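Local coordinates for protein galactose mutarotase related enzyme (Lactobacillus acidophilus, PDB 3DCD) that probably binds carbohydrate and may act as an isomerase of the aldose 1-epimerase (galactose mutarotase) family, although its own function is not established, at residues Thr29-Met34 with Tyr291-Asp296; Phe146-Asp151 with Asn248-Glu253. All coordinates share one frame; numbering follows the deposited sequence. Where two conformers were deposited one is given.

Overall arrangement
Contact 1 and contact 2 lie on the same side of the chain's centre, their own centres about 12 Å apart. Contact 2 is the more deeply buried, an antiparallel pairing of strands 136-147 and 249-256 that rests on main-chain hydrogen bonds and apolar side-chain packing. Contact 1 straddles the surface and the interior: a loop meets the end of strand 282-292, aromatic at its inner part and bonded through hydroxyls and a carboxylate at its outer part. The two also touch each other. Phe33 O probably accepts a hydrogen bond from Asn147 N, and Thr294 packs on Pro149, joining the loop after strand 282-292 to the loop that follows strand 136-147.

Contact 1 (Thr29-Met34 with Tyr291-Asp296); sequences TDEEFM and YHSTTD
Loop 29-34 packs against the last residues of strand 282-292 and the loop after it in a partly buried, side-chain contact, with Phe33 on Tyr291 at the inner part and Glu31 on Thr294 further out. It ties the loop after strand 20-26 to the end of a strand of the large antiparallel sheet, in a fold consistent with the galactose mutarotase family. Tyr291 CB sits almost squarely over one face of the Phe33 ring, 3.6 Å from its centroid, a CH-pi contact. With Phe33 CG anti to its carbonyl carbon (chi1 -68°), the ring lies beneath that methylene, and its edge meets the main chain, CE1 lying 3.4 Å from His292 O. The two aromatic planes are inclined at 47°, so the rings meet obliquely. The Glu31 carboxylate grips Thr294 twice: OE1 accepts from Thr294 N at 2.9 Å, met on its syn side and 22° out of the carboxylate plane, and OE2 takes the Thr294 hydroxyl, OG1, on its syn lone pair at 2.6 Å. Two bonds to one residue, through both oxygens, should fix the carboxylate's rotation. A water donates to Glu31 OE2 and also bonds Thr295 OG1. Thr29 OG1 donates to Ser293 OG at 2.7 Å while accepting from Glu31 N at 3.1 Å, which makes an ST turn. Ser293 OG is also hydrogen-bonded to Glu297 OE2. Phe33 forms backbone hydrogen bonds with Val24 of strand 20-26 and Asn147 of strand 136-147, while His292 pairs with His226 of strand 226-232, whose Val227 touches the side chains of both Phe33 and Tyr291.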
loop_
_atom_site.group_PDB
_atom_site.type_symbol
_atom_site.label_atom_id
_atom_site.label_comp_id
_atom_site.label_asym_id
_atom_site.label_seq_id
_atom_site.Cartn_x
_atom_site.Cartn_y
_atom_site.Cartn_z
ATOM N N THR A 29 6.693 -14.711 19.410
ATOM C CA THR A 29 8.133 -14.469 19.293
ATOM C C THR A 29 8.536 -13.019 19.595
ATOM O O THR A 29 9.732 -12.731 19.807
ATOM C CB THR A 29 8.614 -14.780 17.876
ATOM O OG1 THR A 29 8.122 -13.775 16.986
ATOM C CG2 THR A 29 8.126 -16.159 17.415
ATOM N N ASP A 30 7.530 -12.133 19.588
ATOM C CA ASP A 30 7.698 -10.683 19.778
ATOM C C ASP A 30 8.456 -10.018 18.621
ATOM O O ASP A 30 8.835 -8.849 18.706
ATOM C CB ASP A 30 8.339 -10.358 21.135
ATOM C CG ASP A 30 8.092 -8.921 21.574
ATOM O OD1 ASP A 30 6.937 -8.443 21.489
ATOM O OD2 ASP A 30 9.062 -8.277 22.016
ATOM N N GLU A 31 8.637 -10.748 17.521
ATOM C CA GLU A 31 9.269 -10.158 16.330
ATOM C C GLU A 31 8.404 -9.046 15.717
ATOM O O GLU A 31 7.184 -9.176 15.639
ATOM C CB GLU A 31 9.605 -11.243 15.293
ATOM C CG GLU A 31 10.709 -12.196 15.769
ATOM C CD GLU A 31 11.192 -13.184 14.714
ATOM O OE1 GLU A 31 10.813 -13.057 13.519
ATOM O OE2 GLU A 31 11.950 -14.106 15.102
ATOM N N GLU A 32 9.034 -7.937 15.315
ATOM C CA GLU A 32 8.327 -6.787 14.753
ATOM C C GLU A 32 8.340 -6.857 13.238
ATOM O O GLU A 32 9.409 -6.865 12.623
ATOM C CB GLU A 32 8.987 -5.480 15.192
ATOM C CG GLU A 32 8.451 -4.221 14.463
ATOM C CD GLU A 32 6.980 -3.960 14.733
ATOM O OE1 GLU A 32 6.631 -3.690 15.894
ATOM O OE2 GLU A 32 6.166 -4.021 13.778
ATOM N N PHE A 33 7.166 -6.899 12.620
ATOM C CA PHE A 33 7.110 -7.076 11.169
ATOM C C PHE A 33 7.168 -5.780 10.379
ATOM O O PHE A 33 7.605 -5.789 9.232
ATOM C CB PHE A 33 5.896 -7.923 10.767
ATOM C CG PHE A 33 6.015 -9.347 11.212
ATOM C CD1 PHE A 33 6.698 -10.269 10.427
ATOM C CD2 PHE A 33 5.486 -9.760 12.433
ATOM C CE1 PHE A 33 6.840 -11.610 10.842
ATOM C CE2 PHE A 33 5.619 -11.085 12.857
ATOM C CZ PHE A 33 6.304 -12.008 12.059
HETATM N N MSE A 34 6.742 -4.682 10.991
HETATM C CA MSE A 34 6.639 -3.408 10.288
HETATM C C MSE A 34 7.888 -2.553 10.430
HETATM O O MSE A 34 8.427 -2.393 11.534
HETATM C CB MSE A 34 5.450 -2.592 10.802
HETATM C CG MSE A 34 4.145 -3.342 10.811
HETATM SE SE MSE A 34 3.636 -4.135 9.064
HETATM C CE MSE A 34 3.656 -2.545 7.972
ATOM N N TYR A 291 1.689 -13.102 8.610
ATOM C CA TYR A 291 3.043 -12.945 9.118
ATOM C C TYR A 291 3.553 -14.209 9.793
ATOM O O TYR A 291 2.836 -14.824 10.586
ATOM C CB TYR A 291 3.082 -11.814 10.141
ATOM C CG TYR A 291 2.364 -10.557 9.692
ATOM C CD1 TYR A 291 3.043 -9.550 9.012
ATOM C CD2 TYR A 291 1.008 -10.389 9.940
ATOM C CE1 TYR A 291 2.379 -8.378 8.583
ATOM C CE2 TYR A 291 0.336 -9.231 9.521
ATOM C CZ TYR A 291 1.030 -8.236 8.849
ATOM O OH TYR A 291 0.362 -7.101 8.458
ATOM N N HIS A 292 4.796 -14.564 9.493
ATOM C CA HIS A 292 5.476 -15.660 10.180
ATOM C C HIS A 292 6.889 -15.230 10.556
ATOM O O HIS A 292 7.628 -14.681 9.717
ATOM C CB HIS A 292 5.509 -16.940 9.349
ATOM C CG HIS A 292 5.816 -18.161 10.164
ATOM N ND1 HIS A 292 7.064 -18.403 10.706
ATOM C CD2 HIS A 292 5.025 -19.184 10.561
ATOM C CE1 HIS A 292 7.027 -19.533 11.394
ATOM N NE2 HIS A 292 5.802 -20.031 11.309
ATOM N N SER A 293 7.232 -15.464 11.828
ATOM C CA SER A 293 8.529 -15.129 12.387
ATOM C C SER A 293 9.675 -15.955 11.806
ATOM O O SER A 293 9.465 -16.971 11.164
ATOM C CB SER A 293 8.493 -15.322 13.905
ATOM O OG SER A 293 7.520 -14.459 14.494
ATOM N N THR A 294 10.902 -15.549 12.099
ATOM C CA THR A 294 12.063 -16.334 11.704
ATOM C C THR A 294 12.040 -17.721 12.363
ATOM O O THR A 294 12.669 -18.654 11.872
ATOM C CB THR A 294 13.356 -15.628 12.102
ATOM O OG1 THR A 294 13.399 -15.511 13.531
ATOM C CG2 THR A 294 13.415 -14.237 11.465
ATOM N N THR A 295 11.348 -17.833 13.500
ATOM C CA THR A 295 11.218 -19.099 14.241
ATOM C C THR A 295 9.741 -19.509 14.343
ATOM O O THR A 295 8.876 -18.771 13.857
ATOM C CB THR A 295 11.858 -19.008 15.631
ATOM O OG1 THR A 295 11.244 -17.940 16.366
ATOM C CG2 THR A 295 13.378 -18.758 15.501
ATOM N N ASP A 296 9.467 -20.678 14.933
ATOM C CA ASP A 296 8.096 -21.241 14.983
ATOM C C ASP A 296 7.124 -20.342 15.727
ATOM O O ASP A 296 7.485 -19.751 16.735
ATOM C CB ASP A 296 8.093 -22.603 15.673
ATOM C CG ASP A 296 8.571 -23.724 14.765
ATOM O OD1 ASP A 296 8.842 -23.463 13.569
ATOM O OD2 ASP A 296 8.669 -24.859 15.270
HETATM O O HOH W 1 12.384 -15.520 17.210
#

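Contact 2 (Phe146-Asp151 with Asn248-Glu253)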
loop_
_atom_site.group_PDB
_atom_site.type_symbol
_atom_site.label_atom_id
_atom_site.label_comp_id
_atom_site.label_asym_id
_atom_site.label_seq_id
_atom_site.Cartn_x
_atom_site.Cartn_y
_atom_site.Cartn_z
ATOM N N PHE A 146 7.723 -3.650 5.291
ATOM C CA PHE A 146 8.067 -4.832 6.103
ATOM C C PHE A 146 9.552 -4.931 6.353
ATOM O O PHE A 146 10.336 -4.891 5.398
ATOM C CB PHE A 146 7.639 -6.114 5.391
ATOM C CG PHE A 146 6.193 -6.135 5.014
ATOM C CD1 PHE A 146 5.824 -6.136 3.678
ATOM C CD2 PHE A 146 5.206 -6.111 5.999
ATOM C CE1 PHE A 146 4.459 -6.139 3.316
ATOM C CE2 PHE A 146 3.847 -6.116 5.659
ATOM C CZ PHE A 146 3.478 -6.138 4.305
ATOM N N ASN A 147 9.935 -5.094 7.625
ATOM C CA ASN A 147 11.335 -5.367 7.990
ATOM C C ASN A 147 11.880 -6.621 7.322
ATOM O O ASN A 147 11.158 -7.599 7.161
ATOM C CB ASN A 147 11.471 -5.591 9.508
ATOM C CG ASN A 147 11.247 -4.338 10.321
ATOM O OD1 ASN A 147 10.747 -4.409 11.442
ATOM N ND2 ASN A 147 11.657 -3.201 9.798
ATOM N N LEU A 148 13.164 -6.599 6.960
ATOM C CA LEU A 148 13.895 -7.813 6.645
ATOM C C LEU A 148 14.745 -8.079 7.882
ATOM O O LEU A 148 15.663 -7.309 8.171
ATOM C CB LEU A 148 14.787 -7.627 5.410
ATOM C CG LEU A 148 14.135 -6.952 4.202
ATOM C CD1 LEU A 148 15.161 -6.743 3.114
ATOM C CD2 LEU A 148 12.958 -7.772 3.661
ATOM N N PRO A 149 14.431 -9.148 8.637
ATOM C CA PRO A 149 15.201 -9.393 9.875
ATOM C C PRO A 149 16.650 -9.785 9.579
ATOM O O PRO A 149 16.911 -10.569 8.670
ATOM C CB PRO A 149 14.451 -10.550 10.549
ATOM C CG PRO A 149 13.622 -11.162 9.463
ATOM C CD PRO A 149 13.378 -10.154 8.408
ATOM N N THR A 150 17.580 -9.212 10.330
ATOM C CA THR A 150 18.989 -9.504 10.144
ATOM C C THR A 150 19.680 -9.675 11.506
ATOM O O THR A 150 20.855 -9.331 11.663
ATOM C CB THR A 150 19.692 -8.393 9.351
ATOM O OG1 THR A 150 19.625 -7.174 10.105
ATOM C CG2 THR A 150 19.057 -8.202 7.964
ATOM N N ASP A 151 18.952 -10.224 12.479
ATOM C CA ASP A 151 19.499 -10.409 13.832
ATOM C C ASP A 151 20.321 -11.691 13.987
ATOM O O ASP A 151 21.019 -11.873 14.982
ATOM C CB ASP A 151 18.386 -10.321 14.892
ATOM C CG ASP A 151 17.854 -8.902 15.061
ATOM O OD1 ASP A 151 18.526 -7.958 14.593
ATOM O OD2 ASP A 151 16.763 -8.711 15.652
ATOM N N ASN A 248 16.987 -2.063 5.527
ATOM C CA ASN A 248 16.556 -3.452 5.439
ATOM C C ASN A 248 15.044 -3.599 5.618
ATOM O O ASN A 248 14.546 -4.089 6.647
ATOM C CB ASN A 248 17.362 -4.312 6.415
ATOM C CG ASN A 248 18.854 -4.267 6.117
ATOM O OD1 ASN A 248 19.268 -4.435 4.972
ATOM N ND2 ASN A 248 19.659 -4.000 7.139
ATOM N N TYR A 249 14.326 -3.153 4.589
ATOM C CA TYR A 249 12.872 -3.297 4.523
ATOM C C TYR A 249 12.472 -3.259 3.063
ATOM O O TYR A 249 13.263 -2.880 2.192
ATOM C CB TYR A 249 12.147 -2.164 5.285
ATOM C CG TYR A 249 12.095 -0.873 4.479
ATOM C CD1 TYR A 249 13.184 0.004 4.467
ATOM C CD2 TYR A 249 10.972 -0.536 3.722
ATOM C CE1 TYR A 249 13.143 1.188 3.734
ATOM C CE2 TYR A 249 10.928 0.651 2.961
ATOM C CZ TYR A 249 12.022 1.495 2.969
ATOM O OH TYR A 249 11.998 2.666 2.230
ATOM N N VAL A 250 11.218 -3.615 2.804
ATOM C CA VAL A 250 10.659 -3.525 1.461
ATOM C C VAL A 250 9.174 -3.254 1.622
ATOM O O VAL A 250 8.559 -3.747 2.583
ATOM C CB VAL A 250 10.943 -4.820 0.637
ATOM C CG1 VAL A 250 10.139 -6.031 1.164
ATOM C CG2 VAL A 250 10.676 -4.575 -0.882
ATOM N N CYS A 251 8.597 -2.476 0.703
ATOM C CA CYS A 251 7.146 -2.288 0.689
ATOM C C CYS A 251 6.530 -3.110 -0.438
ATOM O O CYS A 251 7.096 -3.210 -1.543
ATOM C CB CYS A 251 6.776 -0.810 0.456
ATOM S SG CYS A 251 7.340 0.351 1.724
ATOM N N ILE A 252 5.367 -3.687 -0.151
ATOM C CA ILE A 252 4.543 -4.403 -1.149
ATOM C C ILE A 252 3.227 -3.652 -1.139
ATOM O O ILE A 252 2.524 -3.635 -0.126
ATOM C CB ILE A 252 4.358 -5.891 -0.769
ATOM C CG1 ILE A 252 5.731 -6.580 -0.701
ATOM C CG2 ILE A 252 3.406 -6.598 -1.768
ATOM C CD1 ILE A 252 5.707 -8.012 -0.164
ATOM N N GLU A 253 2.927 -2.978 -2.249
ATOM C CA GLU A 253 1.866 -1.972 -2.293
ATOM C C GLU A 253 0.721 -2.349 -3.266
ATOM O O GLU A 253 0.833 -2.096 -4.467
ATOM C CB GLU A 253 2.448 -0.621 -2.727
ATOM C CG GLU A 253 3.797 -0.225 -2.086
ATOM C CD GLU A 253 4.408 1.020 -2.739
ATOM O OE1 GLU A 253 3.655 1.888 -3.253
ATOM O OE2 GLU A 253 5.648 1.153 -2.704
#
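Phe146 and Val250 bond reciprocally through their main chains: Phe146 N donates to Val250 O at 2.8 Å and Val250 N to Phe146 O at 3.0 Å. A third bond, from Leu148 N to Asn248 O at 2.9 Å, is nearly straight at hydrogen (175°). Phe146 O has a second neighbour in Tyr249 CA, 3.1 Å away, in a CA-H...O contact. Phe146 and Val250 thus form an antiparallel hydrogen-bonded pair, and Asn147 with Tyr249 the adjoining non-hydrogen-bonded pair, where strand 136-147 ends beside the start of strand 249-256 in an antiparallel sheet, part of a beta-sandwich consistent with galactose mutarotase relatives. Side chains of Phe146 and Val250 project from one face of the sheet. There the rim of the Phe146 ring approaches Ile252, CE1 lying 4.1 Å from Ile252 CB, and the two side chains cross at about a right angle. Leu148 CD2 reaches Val250 CG1 at 4.1 Å, the Val250 branch lying between its own N and carbonyl carbon (chi1 70°). Leu218 of strand 214-220 touches Phe146, Leu148 and Val250, and Val229 of strand 226-232 meets Phe146 and Ile252. On the other face Tyr249 stacks on Trp35. Along the sheet, Cys251 and Glu253 form backbone hydrogen bonds with Trp240 and Gly238 of strand 236-240.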